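Local coordinates for protein carbohydrate deacetylase Agd3 (Neosartorya fumigata, PDB 6NWZ) that probably removes N-acetyl groups from the fungal exopolysaccharide galactosaminogalactan, as a zinc-containing carbohydrate esterase required for Aspergillus fumigatus biofilm formation, at residues 27-32 with 76-81; 114-119 with 209-214; 151-156 with 234-239; 179-184 with 204-209. All blocks are in the same frame, centred on the assembly; numbering follows the deposited sequence.

How the contacts relate
Contact 1 closes first, 76-81 returning alongside 27-32 after 43 residues, before any other contact opens. Contact 2 then opens at 114-119 and contact 3 at 151-156. Contact 4, a hairpin joining 179-184 to 204-209, opens and closes within the spans of both. Contact 2 closes at 209-214, sharing R209 with contact 4, and contact 3 closes last at 234-239, so contacts 2 and 3 cross. Strands 76-80 and 115-119 are neighbours, which carries the strand order from contact 1 through contact 2 to the hairpin of contact 4. Contact 3 brings in helix 224-237, whose L237 packs on contact 1 and whose W236 carbonyl accepts a hydrogen bond from R115 of contact 2.

Contact 1: 27-32 with 76-81; sequences ILVIAK and GIVVAA
L28 and I30 form the backbone ladder, each using both its N-H and its carbonyl toward G76, V78 and A80. L28 N donates to G76 O over 2.9 Å, from a position tilted off the carbonyl plane. The returning bond, V78 N to L28 O, is 2.8 Å long. I30 repeats the pattern: its N reaches V78 O at 2.7 Å, nearly along the C=O axis, and A80 N binds I30 O at 3.1 Å. Strand axes 4.7 Å apart, with N-to-C directions only 15° from each other, confirm a parallel pair. Close approaches of I77 CA and V79 CA to the carbonyls of L28 and I30 add CA-H...O contacts.

Apolar packing follows the alternation of side chains. I27 CG2, anti to its backbone N, meets V78 CG2 obliquely at 3.8 Å on the face that also carries V29. On the other face I30 lies alongside both I77 and V79, its CD1 4.1 Å from I77 CG2.

Beyond the ladder, one water takes over: it accepts from K32 N and donates to A80 O, spanning the point where the strands part.

I27 and V29 also touch L44 of helix 34-47, and V78 touches W233 and L237 of helix 224-237. Such burial on a helix-covered face is characteristic of adjacent parallel strands in an alpha/beta core, here in the CBM87 part of the protein.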
# COMPACT_ATOMS: atom_id res chain seq x y z
N ILE A 27 -4.67 -21.04 -6.43
CA ILE A 27 -5.24 -20.41 -7.61
C ILE A 27 -4.33 -20.64 -8.80
O ILE A 27 -3.14 -20.31 -8.76
CB ILE A 27 -5.47 -18.91 -7.37
CG1 ILE A 27 -6.46 -18.70 -6.23
CG2 ILE A 27 -5.99 -18.24 -8.63
CD1 ILE A 27 -7.83 -19.29 -6.51
N LEU A 28 -4.88 -21.22 -9.87
CA LEU A 28 -4.13 -21.48 -11.10
C LEU A 28 -4.26 -20.28 -12.03
O LEU A 28 -5.37 -19.94 -12.47
CB LEU A 28 -4.63 -22.75 -11.77
CG LEU A 28 -3.94 -23.12 -13.09
CD1 LEU A 28 -2.45 -23.29 -12.88
CD2 LEU A 28 -4.56 -24.39 -13.67
N VAL A 29 -3.13 -19.65 -12.35
CA VAL A 29 -3.09 -18.48 -13.22
C VAL A 29 -2.47 -18.90 -14.54
O VAL A 29 -1.32 -19.35 -14.59
CB VAL A 29 -2.30 -17.32 -12.59
CG1 VAL A 29 -2.13 -16.20 -13.58
CG2 VAL A 29 -3.01 -16.83 -11.33
N ILE A 30 -3.24 -18.74 -15.62
CA ILE A 30 -2.83 -19.15 -16.97
C ILE A 30 -2.70 -17.89 -17.82
O ILE A 30 -3.65 -17.11 -17.93
CB ILE A 30 -3.84 -20.13 -17.59
CG1 ILE A 30 -3.93 -21.40 -16.74
CG2 ILE A 30 -3.46 -20.45 -19.02
CD1 ILE A 30 -5.00 -22.37 -17.20
N ALA A 31 -1.52 -17.70 -18.41
CA ALA A 31 -1.25 -16.52 -19.22
C ALA A 31 -0.20 -16.86 -20.26
O ALA A 31 0.38 -17.95 -20.26
CB ALA A 31 -0.80 -15.34 -18.34
N LYS A 32 0.04 -15.92 -21.18
CA LYS A 32 0.99 -16.16 -22.26
C LYS A 32 2.42 -15.90 -21.83
O LYS A 32 3.34 -16.64 -22.21
CB LYS A 32 0.64 -15.30 -23.48
CG LYS A 32 -0.81 -15.44 -23.92
CD LYS A 32 -0.99 -15.12 -25.40
CE LYS A 32 -0.43 -13.76 -25.76
NZ LYS A 32 -0.62 -13.48 -27.20
N GLY A 76 -9.39 -22.24 -7.94
CA GLY A 76 -9.83 -21.26 -8.91
C GLY A 76 -8.88 -21.24 -10.08
O GLY A 76 -7.73 -21.70 -9.99
N ILE A 77 -9.37 -20.71 -11.20
CA ILE A 77 -8.60 -20.61 -12.42
C ILE A 77 -8.77 -19.21 -12.98
O ILE A 77 -9.89 -18.70 -13.06
CB ILE A 77 -9.02 -21.66 -13.47
CG1 ILE A 77 -9.08 -23.06 -12.83
CG2 ILE A 77 -8.06 -21.65 -14.64
CD1 ILE A 77 -9.84 -24.09 -13.64
N VAL A 78 -7.66 -18.58 -13.36
CA VAL A 78 -7.66 -17.27 -13.99
C VAL A 78 -6.91 -17.38 -15.31
O VAL A 78 -5.78 -17.88 -15.34
CB VAL A 78 -7.02 -16.19 -13.10
CG1 VAL A 78 -7.43 -14.80 -13.55
CG2 VAL A 78 -7.37 -16.42 -11.64
N VAL A 79 -7.53 -16.93 -16.39
CA VAL A 79 -6.94 -16.99 -17.72
C VAL A 79 -6.99 -15.60 -18.33
O VAL A 79 -8.06 -14.97 -18.37
CB VAL A 79 -7.67 -18.00 -18.63
CG1 VAL A 79 -6.82 -18.29 -19.86
CG2 VAL A 79 -8.00 -19.27 -17.86
N ALA A 80 -5.85 -15.13 -18.82
CA ALA A 80 -5.73 -13.80 -19.39
C ALA A 80 -5.71 -13.89 -20.91
O ALA A 80 -4.84 -14.56 -21.48
CB ALA A 80 -4.47 -13.11 -18.88
N ALA A 81 -6.67 -13.24 -21.56
CA ALA A 81 -6.73 -13.11 -23.02
C ALA A 81 -6.86 -14.47 -23.71
O ALA A 81 -6.43 -14.63 -24.86
CB ALA A 81 -5.52 -12.35 -23.56
O HOH W 1 -2.23 -14.12 -21.45

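Contact 2: 114-119 with 209-214; sequences VRMVQF and REQMAF. With ZN (zinc ion), chain J.
R115 and E210 both place CG anti to their own carbonyl carbon (chi1 -68° and -48°) and then run extended, which brings the two polar ends together at the start of the strand pair. R115 NE donates to E210 OE2 over 2.9 Å in a salt bridge. The acceptor lies in the guanidinium plane, yet the nitrogen stands 50° out of the carboxylate plane. E210 OE1 is left to bind zinc at 2.4 Å, with L684 O as a second ligand. The other end of the guanidinium is held too, R115 NH1 bonding to W236 O.

On the face of M116, Q118 and A213, extended Q211 brings OE1 to Q118 NE2, 3.0 Å away, the amide planes nearly perpendicular and the donor above the acceptor's carbonyl plane. Q211 NE2 is engaged by N204 OD1 and K126 O.

A backbone ladder starts with a weak M116 N to E210 O bond, then M212 N to M116 O (2.9 Å), Q118 N to M212 O (2.8 Å) and F214 N to Q118 O (2.7 Å). Just before it, a water bridges V114 O and E210 N. This is a parallel strand pair with a zinc site at its N-terminal end.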
# COMPACT_ATOMS: atom_id res chain seq x y z
N VAL A 114 -15.49 -25.48 -8.94
CA VAL A 114 -14.44 -24.47 -8.98
C VAL A 114 -14.80 -23.41 -10.02
O VAL A 114 -15.27 -23.74 -11.12
CB VAL A 114 -13.08 -25.12 -9.29
CG1 VAL A 114 -12.00 -24.07 -9.46
CG2 VAL A 114 -12.70 -26.07 -8.17
N ARG A 115 -14.59 -22.15 -9.68
CA ARG A 115 -14.91 -21.03 -10.55
C ARG A 115 -13.71 -20.65 -11.40
O ARG A 115 -12.56 -20.98 -11.10
CB ARG A 115 -15.38 -19.84 -9.72
CG ARG A 115 -16.73 -20.06 -9.05
CD ARG A 115 -17.07 -18.94 -8.09
NE ARG A 115 -18.46 -19.03 -7.63
CZ ARG A 115 -19.02 -18.17 -6.79
NH1 ARG A 115 -18.32 -17.16 -6.30
NH2 ARG A 115 -20.29 -18.32 -6.44
N MET A 116 -13.99 -19.94 -12.50
CA MET A 116 -12.97 -19.46 -13.42
C MET A 116 -13.19 -17.99 -13.72
O MET A 116 -14.33 -17.53 -13.87
CB MET A 116 -12.98 -20.26 -14.73
CG MET A 116 -12.09 -19.68 -15.82
SD MET A 116 -12.11 -20.65 -17.34
CE MET A 116 -11.37 -22.18 -16.78
N VAL A 117 -12.09 -17.24 -13.80
CA VAL A 117 -12.11 -15.82 -14.13
C VAL A 117 -11.33 -15.63 -15.43
O VAL A 117 -10.23 -16.16 -15.58
CB VAL A 117 -11.52 -14.97 -13.00
CG1 VAL A 117 -11.33 -13.53 -13.46
CG2 VAL A 117 -12.41 -15.03 -11.77
N GLN A 118 -11.91 -14.87 -16.36
CA GLN A 118 -11.25 -14.52 -17.61
C GLN A 118 -11.34 -13.02 -17.80
O GLN A 118 -12.44 -12.45 -17.79
CB GLN A 118 -11.87 -15.25 -18.79
CG GLN A 118 -11.80 -16.75 -18.70
CD GLN A 118 -11.70 -17.40 -20.07
OE1 GLN A 118 -10.94 -16.95 -20.92
NE2 GLN A 118 -12.48 -18.45 -20.28
N PHE A 119 -10.19 -12.37 -17.99
CA PHE A 119 -10.16 -10.95 -18.27
C PHE A 119 -9.31 -10.69 -19.50
O PHE A 119 -8.47 -11.51 -19.89
CB PHE A 119 -9.65 -10.12 -17.06
CG PHE A 119 -8.23 -10.44 -16.63
CD1 PHE A 119 -7.14 -9.91 -17.31
CD2 PHE A 119 -8.00 -11.23 -15.52
CE1 PHE A 119 -5.84 -10.19 -16.90
CE2 PHE A 119 -6.70 -11.51 -15.10
CZ PHE A 119 -5.62 -10.99 -15.79
N ARG A 209 -21.32 -24.70 -14.61
CA ARG A 209 -20.00 -24.10 -14.72
C ARG A 209 -20.10 -22.59 -14.55
O ARG A 209 -20.81 -21.93 -15.32
CB ARG A 209 -19.37 -24.46 -16.07
CG ARG A 209 -17.99 -23.85 -16.25
CD ARG A 209 -17.24 -24.52 -17.38
NE ARG A 209 -17.92 -24.37 -18.66
CZ ARG A 209 -17.76 -23.34 -19.48
NH1 ARG A 209 -16.93 -22.35 -19.15
NH2 ARG A 209 -18.42 -23.30 -20.62
N GLU A 210 -19.41 -22.06 -13.55
CA GLU A 210 -19.50 -20.64 -13.22
C GLU A 210 -18.25 -19.92 -13.68
O GLU A 210 -17.13 -20.40 -13.46
CB GLU A 210 -19.69 -20.44 -11.72
CG GLU A 210 -20.78 -21.31 -11.12
CD GLU A 210 -21.09 -20.93 -9.69
OE1 GLU A 210 -22.23 -20.47 -9.44
OE2 GLU A 210 -20.20 -21.07 -8.82
N GLN A 211 -18.44 -18.77 -14.32
CA GLN A 211 -17.35 -18.04 -14.95
C GLN A 211 -17.60 -16.55 -14.82
O GLN A 211 -18.75 -16.11 -14.92
CB GLN A 211 -17.22 -18.44 -16.43
CG GLN A 211 -16.12 -17.73 -17.19
CD GLN A 211 -16.03 -18.19 -18.63
OE1 GLN A 211 -15.13 -18.94 -19.00
NE2 GLN A 211 -16.98 -17.75 -19.46
N MET A 212 -16.54 -15.79 -14.58
CA MET A 212 -16.60 -14.33 -14.57
C MET A 212 -15.69 -13.81 -15.67
O MET A 212 -14.50 -14.14 -15.70
CB MET A 212 -16.20 -13.77 -13.20
CG MET A 212 -16.09 -12.25 -13.16
SD MET A 212 -15.76 -11.54 -11.53
CE MET A 212 -17.33 -11.79 -10.70
N ALA A 213 -16.25 -13.01 -16.58
CA ALA A 213 -15.54 -12.55 -17.77
C ALA A 213 -15.51 -11.03 -17.81
O ALA A 213 -16.55 -10.38 -17.66
CB ALA A 213 -16.21 -13.09 -19.04
N PHE A 214 -14.32 -10.48 -18.03
CA PHE A 214 -14.11 -9.04 -18.12
C PHE A 214 -13.75 -8.68 -19.56
O PHE A 214 -12.72 -9.14 -20.08
CB PHE A 214 -13.00 -8.58 -17.17
CG PHE A 214 -13.45 -8.46 -15.73
CD1 PHE A 214 -13.43 -9.56 -14.89
CD2 PHE A 214 -13.86 -7.24 -15.21
CE1 PHE A 214 -13.82 -9.46 -13.57
CE2 PHE A 214 -14.26 -7.13 -13.89
CZ PHE A 214 -14.24 -8.24 -13.07
ZN ZN J . -22.94 -21.56 -7.44
O HOH W 2 -18.09 -23.86 -12.02

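Contact 3: 151-156 with 234-239; sequences SDFPTA and ITWLTR
The C-terminal turn of helix 224-237 leans through T235 and W236 on D152, F153, T155 and A156 of the loop between strands 144-147 and 164-165. The helix ends in a Schellman motif, with R239 at positive phi (54°). T238 reinforces the last turn, its OG1 and N reaching I234 O from opposite faces of that carbonyl's plane.

W236 meets D152 and F153. Its CG is anti to the backbone N (chi1 180°), which swings the indole edge to D152, where D152 O lies near the ring plane, 3.5 Å from W236 CD1. A water in the same plane accepts from W236 NE1 at 2.6 Å and donates to D152 OD1 at 3.1 Å. The other carboxylate oxygen, D152 OD2, forms a salt bridge with K183. F153 crosses W236 obliquely, its CD1 4.1 Å from W236 CB.

T235 meets T155 and A156. Its methyl CG2 turns to T155 OG1, 3.2 Å away, while T235 OG1 sits 3.3 Å from A156 CB. That hydroxyl is hydrogen-bonded to H231 O, one turn back in the helix, and merely touches the alanine. A bond of 3.1 Å from A156 N to F153 O helps shape the short 3-10 segment that brings A156 against T235.

No direct hydrogen bond joins the two segments; van der Waals contacts, some of oxygen on carbon, and one bridging water hold the loop against the helix. The D152 carboxylate, between a lysine and this water, would tend to stay ionised.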
# COMPACT_ATOMS: atom_id res chain seq x y z
N SER A 151 -23.79 -8.14 -5.93
CA SER A 151 -24.42 -9.13 -5.05
C SER A 151 -23.77 -10.50 -5.14
O SER A 151 -24.03 -11.34 -4.27
CB SER A 151 -25.90 -9.24 -5.38
OG SER A 151 -26.09 -9.73 -6.70
N ASP A 152 -22.95 -10.77 -6.15
CA ASP A 152 -22.27 -12.05 -6.25
C ASP A 152 -20.95 -12.09 -5.48
O ASP A 152 -20.39 -13.17 -5.30
CB ASP A 152 -22.01 -12.39 -7.72
CG ASP A 152 -23.29 -12.60 -8.51
OD1 ASP A 152 -23.84 -13.72 -8.47
OD2 ASP A 152 -23.76 -11.63 -9.15
N PHE A 153 -20.46 -10.94 -5.01
CA PHE A 153 -19.23 -10.87 -4.22
C PHE A 153 -19.40 -9.78 -3.18
O PHE A 153 -18.69 -8.76 -3.19
CB PHE A 153 -18.02 -10.61 -5.13
CG PHE A 153 -18.30 -9.66 -6.26
CD1 PHE A 153 -18.77 -10.13 -7.48
CD2 PHE A 153 -18.08 -8.30 -6.12
CE1 PHE A 153 -19.02 -9.27 -8.53
CE2 PHE A 153 -18.34 -7.42 -7.16
CZ PHE A 153 -18.80 -7.91 -8.37
N PRO A 154 -20.32 -9.97 -2.23
CA PRO A 154 -20.64 -8.88 -1.29
C PRO A 154 -19.52 -8.57 -0.31
O PRO A 154 -19.42 -7.42 0.15
CB PRO A 154 -21.90 -9.38 -0.58
CG PRO A 154 -21.82 -10.87 -0.68
CD PRO A 154 -21.15 -11.16 -1.99
N THR A 155 -18.68 -9.55 0.04
CA THR A 155 -17.59 -9.27 0.97
C THR A 155 -16.46 -8.47 0.33
O THR A 155 -15.54 -8.05 1.04
CB THR A 155 -17.04 -10.57 1.56
OG1 THR A 155 -16.69 -11.47 0.51
CG2 THR A 155 -18.07 -11.23 2.46
N ALA A 156 -16.51 -8.24 -0.99
CA ALA A 156 -15.49 -7.43 -1.64
C ALA A 156 -15.56 -5.97 -1.22
O ALA A 156 -14.56 -5.26 -1.32
CB ALA A 156 -15.60 -7.55 -3.16
N ILE A 234 -11.31 -11.53 -7.52
CA ILE A 234 -10.63 -12.28 -6.47
C ILE A 234 -11.63 -12.74 -5.41
O ILE A 234 -11.64 -13.91 -5.00
CB ILE A 234 -9.50 -11.45 -5.85
CG1 ILE A 234 -8.39 -11.22 -6.87
CG2 ILE A 234 -8.96 -12.13 -4.60
CD1 ILE A 234 -7.26 -10.35 -6.36
N THR A 235 -12.49 -11.82 -4.94
CA THR A 235 -13.48 -12.18 -3.94
C THR A 235 -14.47 -13.21 -4.47
O THR A 235 -14.88 -14.12 -3.75
CB THR A 235 -14.23 -10.94 -3.46
OG1 THR A 235 -13.30 -9.92 -3.07
CG2 THR A 235 -15.12 -11.28 -2.27
N TRP A 236 -14.86 -13.07 -5.74
CA TRP A 236 -15.80 -14.02 -6.33
C TRP A 236 -15.13 -15.37 -6.56
O TRP A 236 -15.74 -16.42 -6.31
CB TRP A 236 -16.35 -13.46 -7.64
CG TRP A 236 -17.31 -14.38 -8.33
CD1 TRP A 236 -18.65 -14.51 -8.08
CD2 TRP A 236 -17.02 -15.30 -9.39
NE1 TRP A 236 -19.20 -15.45 -8.91
CE2 TRP A 236 -18.23 -15.95 -9.73
CE3 TRP A 236 -15.86 -15.65 -10.09
CZ2 TRP A 236 -18.30 -16.92 -10.72
CZ3 TRP A 236 -15.93 -16.61 -11.08
CH2 TRP A 236 -17.15 -17.24 -11.39
N LEU A 237 -13.88 -15.37 -7.04
CA LEU A 237 -13.20 -16.63 -7.32
C LEU A 237 -13.00 -17.46 -6.06
O LEU A 237 -13.04 -18.69 -6.12
CB LEU A 237 -11.85 -16.37 -7.99
CG LEU A 237 -11.07 -17.58 -8.48
CD1 LEU A 237 -11.87 -18.30 -9.56
CD2 LEU A 237 -9.72 -17.14 -9.01
N THR A 238 -12.76 -16.80 -4.93
CA THR A 238 -12.51 -17.50 -3.67
C THR A 238 -13.76 -17.64 -2.81
O THR A 238 -13.67 -18.20 -1.72
CB THR A 238 -11.42 -16.77 -2.87
OG1 THR A 238 -11.90 -15.48 -2.49
CG2 THR A 238 -10.16 -16.62 -3.70
N ARG A 239 -14.91 -17.13 -3.27
CA ARG A 239 -16.13 -17.07 -2.48
C ARG A 239 -15.93 -16.35 -1.15
O ARG A 239 -16.68 -16.59 -0.19
CB ARG A 239 -16.72 -18.46 -2.24
CG ARG A 239 -17.24 -19.15 -3.50
CD ARG A 239 -17.72 -20.55 -3.20
NE ARG A 239 -18.43 -21.14 -4.33
CZ ARG A 239 -17.84 -21.82 -5.31
NH1 ARG A 239 -16.53 -22.00 -5.29
NH2 ARG A 239 -18.56 -22.32 -6.30
O HOH W 3 -21.71 -15.97 -8.56

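Contact 4: 179-184 with 204-209; sequences SSNTKE and NNFDGR. With NAG (2-acetamido-2-deoxy-beta-D-glucopyranose), chain C.
N181 and T182 make the direct bonds. N205 N donates to N181 O over 2.8 Å, almost straight. Beside it, N204 ND2 reaches T182 OG1 at 2.8 Å, with the oxygen in the asparagine amide plane but the hydrogen off line (130°). T182 and N204 form the antiparallel non-hydrogen-bonded pair, their side chains side by side. With CG between the backbone N and the carbonyl carbon (chi1 60°), N181 sets its amide at the F206 ring edge, N181 CG lying 3.7 Å from F206 CE1 and the two planes 76° apart.

A second shell fixes these groups. T182 OG1 donates a hydrogen bond to N181 OD1 at 2.7 Å, linking two amides. N204 is held by F127 O at ND2 and by Q211 NE2 at OD1, and its CB covers part of one F206 face. N205 OD1 accepts from G208 N at 3.1 Å, an Asx motif starting one residue before the type I' turn F206-R209. N181 ND2 also lies 3.3 Å from O5 of an N-acetylglucosamine attached to the protein.

The pair is the open end of the hairpin of strands 182-188 and 198-206, with strand 144-147 beside the first and 209-214 beside the second.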
# COMPACT_ATOMS: atom_id res chain seq x y z
N SER A 179 -30.02 -13.96 -21.40
CA SER A 179 -30.01 -13.52 -20.01
C SER A 179 -30.33 -14.63 -19.02
O SER A 179 -30.35 -14.36 -17.81
CB SER A 179 -31.00 -12.37 -19.81
OG SER A 179 -32.32 -12.79 -20.08
N SER A 180 -30.59 -15.85 -19.49
CA SER A 180 -30.84 -16.98 -18.60
C SER A 180 -29.57 -17.70 -18.17
O SER A 180 -29.62 -18.49 -17.22
CB SER A 180 -31.79 -17.97 -19.28
OG SER A 180 -33.09 -17.43 -19.37
N ASN A 181 -28.43 -17.45 -18.83
CA ASN A 181 -27.16 -18.02 -18.40
C ASN A 181 -26.08 -16.97 -18.16
O ASN A 181 -24.98 -17.34 -17.73
CB ASN A 181 -26.65 -19.04 -19.43
CG ASN A 181 -26.43 -18.43 -20.81
OD1 ASN A 181 -26.10 -17.25 -20.95
ND2 ASN A 181 -26.63 -19.25 -21.84
N THR A 182 -26.35 -15.70 -18.41
CA THR A 182 -25.35 -14.64 -18.30
C THR A 182 -26.00 -13.40 -17.72
O THR A 182 -27.02 -12.92 -18.24
CB THR A 182 -24.74 -14.32 -19.67
OG1 THR A 182 -24.14 -15.51 -20.23
CG2 THR A 182 -23.69 -13.23 -19.55
N LYS A 183 -25.41 -12.87 -16.64
CA LYS A 183 -25.84 -11.63 -16.02
C LYS A 183 -24.74 -10.59 -16.15
O LYS A 183 -23.56 -10.92 -16.29
CB LYS A 183 -26.20 -11.82 -14.55
CG LYS A 183 -25.00 -12.11 -13.66
CD LYS A 183 -25.41 -12.37 -12.23
CE LYS A 183 -25.93 -11.11 -11.57
NZ LYS A 183 -26.21 -11.36 -10.13
N GLU A 184 -25.13 -9.32 -16.07
CA GLU A 184 -24.20 -8.20 -16.15
C GLU A 184 -23.85 -7.71 -14.75
O GLU A 184 -24.74 -7.52 -13.92
CB GLU A 184 -24.81 -7.06 -16.98
CG GLU A 184 -24.15 -5.71 -16.76
CD GLU A 184 -24.75 -4.61 -17.62
OE1 GLU A 184 -24.72 -4.74 -18.87
OE2 GLU A 184 -25.25 -3.62 -17.05
N ASN A 204 -21.16 -15.94 -15.90
CA ASN A 204 -21.81 -17.00 -16.67
C ASN A 204 -22.14 -18.17 -15.77
O ASN A 204 -21.39 -18.50 -14.85
CB ASN A 204 -20.91 -17.47 -17.81
CG ASN A 204 -20.51 -16.35 -18.75
OD1 ASN A 204 -19.32 -16.06 -18.91
ND2 ASN A 204 -21.49 -15.72 -19.38
N ASN A 205 -23.27 -18.81 -16.04
CA ASN A 205 -23.63 -20.08 -15.43
C ASN A 205 -24.03 -21.00 -16.58
O ASN A 205 -25.16 -20.95 -17.06
CB ASN A 205 -24.75 -19.93 -14.41
CG ASN A 205 -25.00 -21.20 -13.63
OD1 ASN A 205 -25.10 -22.28 -14.20
ND2 ASN A 205 -25.10 -21.07 -12.32
N PHE A 206 -23.09 -21.83 -17.02
CA PHE A 206 -23.31 -22.73 -18.16
C PHE A 206 -23.56 -24.13 -17.62
O PHE A 206 -22.68 -24.99 -17.59
CB PHE A 206 -22.12 -22.69 -19.10
CG PHE A 206 -21.95 -21.37 -19.81
CD1 PHE A 206 -23.04 -20.72 -20.36
CD2 PHE A 206 -20.69 -20.79 -19.92
CE1 PHE A 206 -22.88 -19.51 -21.01
CE2 PHE A 206 -20.52 -19.58 -20.57
CZ PHE A 206 -21.62 -18.94 -21.11
N ASP A 207 -24.81 -24.36 -17.20
CA ASP A 207 -25.25 -25.64 -16.65
C ASP A 207 -24.33 -26.11 -15.52
O ASP A 207 -23.85 -27.25 -15.50
CB ASP A 207 -25.35 -26.70 -17.74
CG ASP A 207 -26.34 -26.33 -18.82
OD1 ASP A 207 -27.55 -26.58 -18.64
OD2 ASP A 207 -25.91 -25.77 -19.85
N GLY A 208 -24.09 -25.22 -14.56
CA GLY A 208 -23.28 -25.51 -13.40
C GLY A 208 -21.90 -24.90 -13.42
O GLY A 208 -21.34 -24.61 -12.36
N ARG A 209 -21.32 -24.70 -14.61
CA ARG A 209 -20.00 -24.10 -14.72
C ARG A 209 -20.10 -22.59 -14.55
O ARG A 209 -20.81 -21.93 -15.32
CB ARG A 209 -19.37 -24.46 -16.07
CG ARG A 209 -17.99 -23.85 -16.25
CD ARG A 209 -17.24 -24.52 -17.38
NE ARG A 209 -17.92 -24.37 -18.66
CZ ARG A 209 -17.76 -23.34 -19.48
NH1 ARG A 209 -16.93 -22.35 -19.15
NH2 ARG A 209 -18.42 -23.30 -20.62
C1 NAG C . -30.45 -19.65 -22.53
C2 NAG C . -31.09 -20.56 -23.58
C3 NAG C . -31.95 -21.63 -22.91
C4 NAG C . -31.17 -22.37 -21.84
C5 NAG C . -30.56 -21.38 -20.86
C6 NAG C . -29.69 -22.03 -19.81
C7 NAG C . -31.77 -19.94 -25.86
C8 NAG C . -32.66 -19.07 -26.69
N2 NAG C . -31.87 -19.79 -24.53
O3 NAG C . -32.42 -22.54 -23.90
O4 NAG C . -32.03 -23.26 -21.13
O5 NAG C . -29.74 -20.44 -21.56
O6 NAG C . -28.54 -22.63 -20.37
O7 NAG C . -30.99 -20.75 -26.36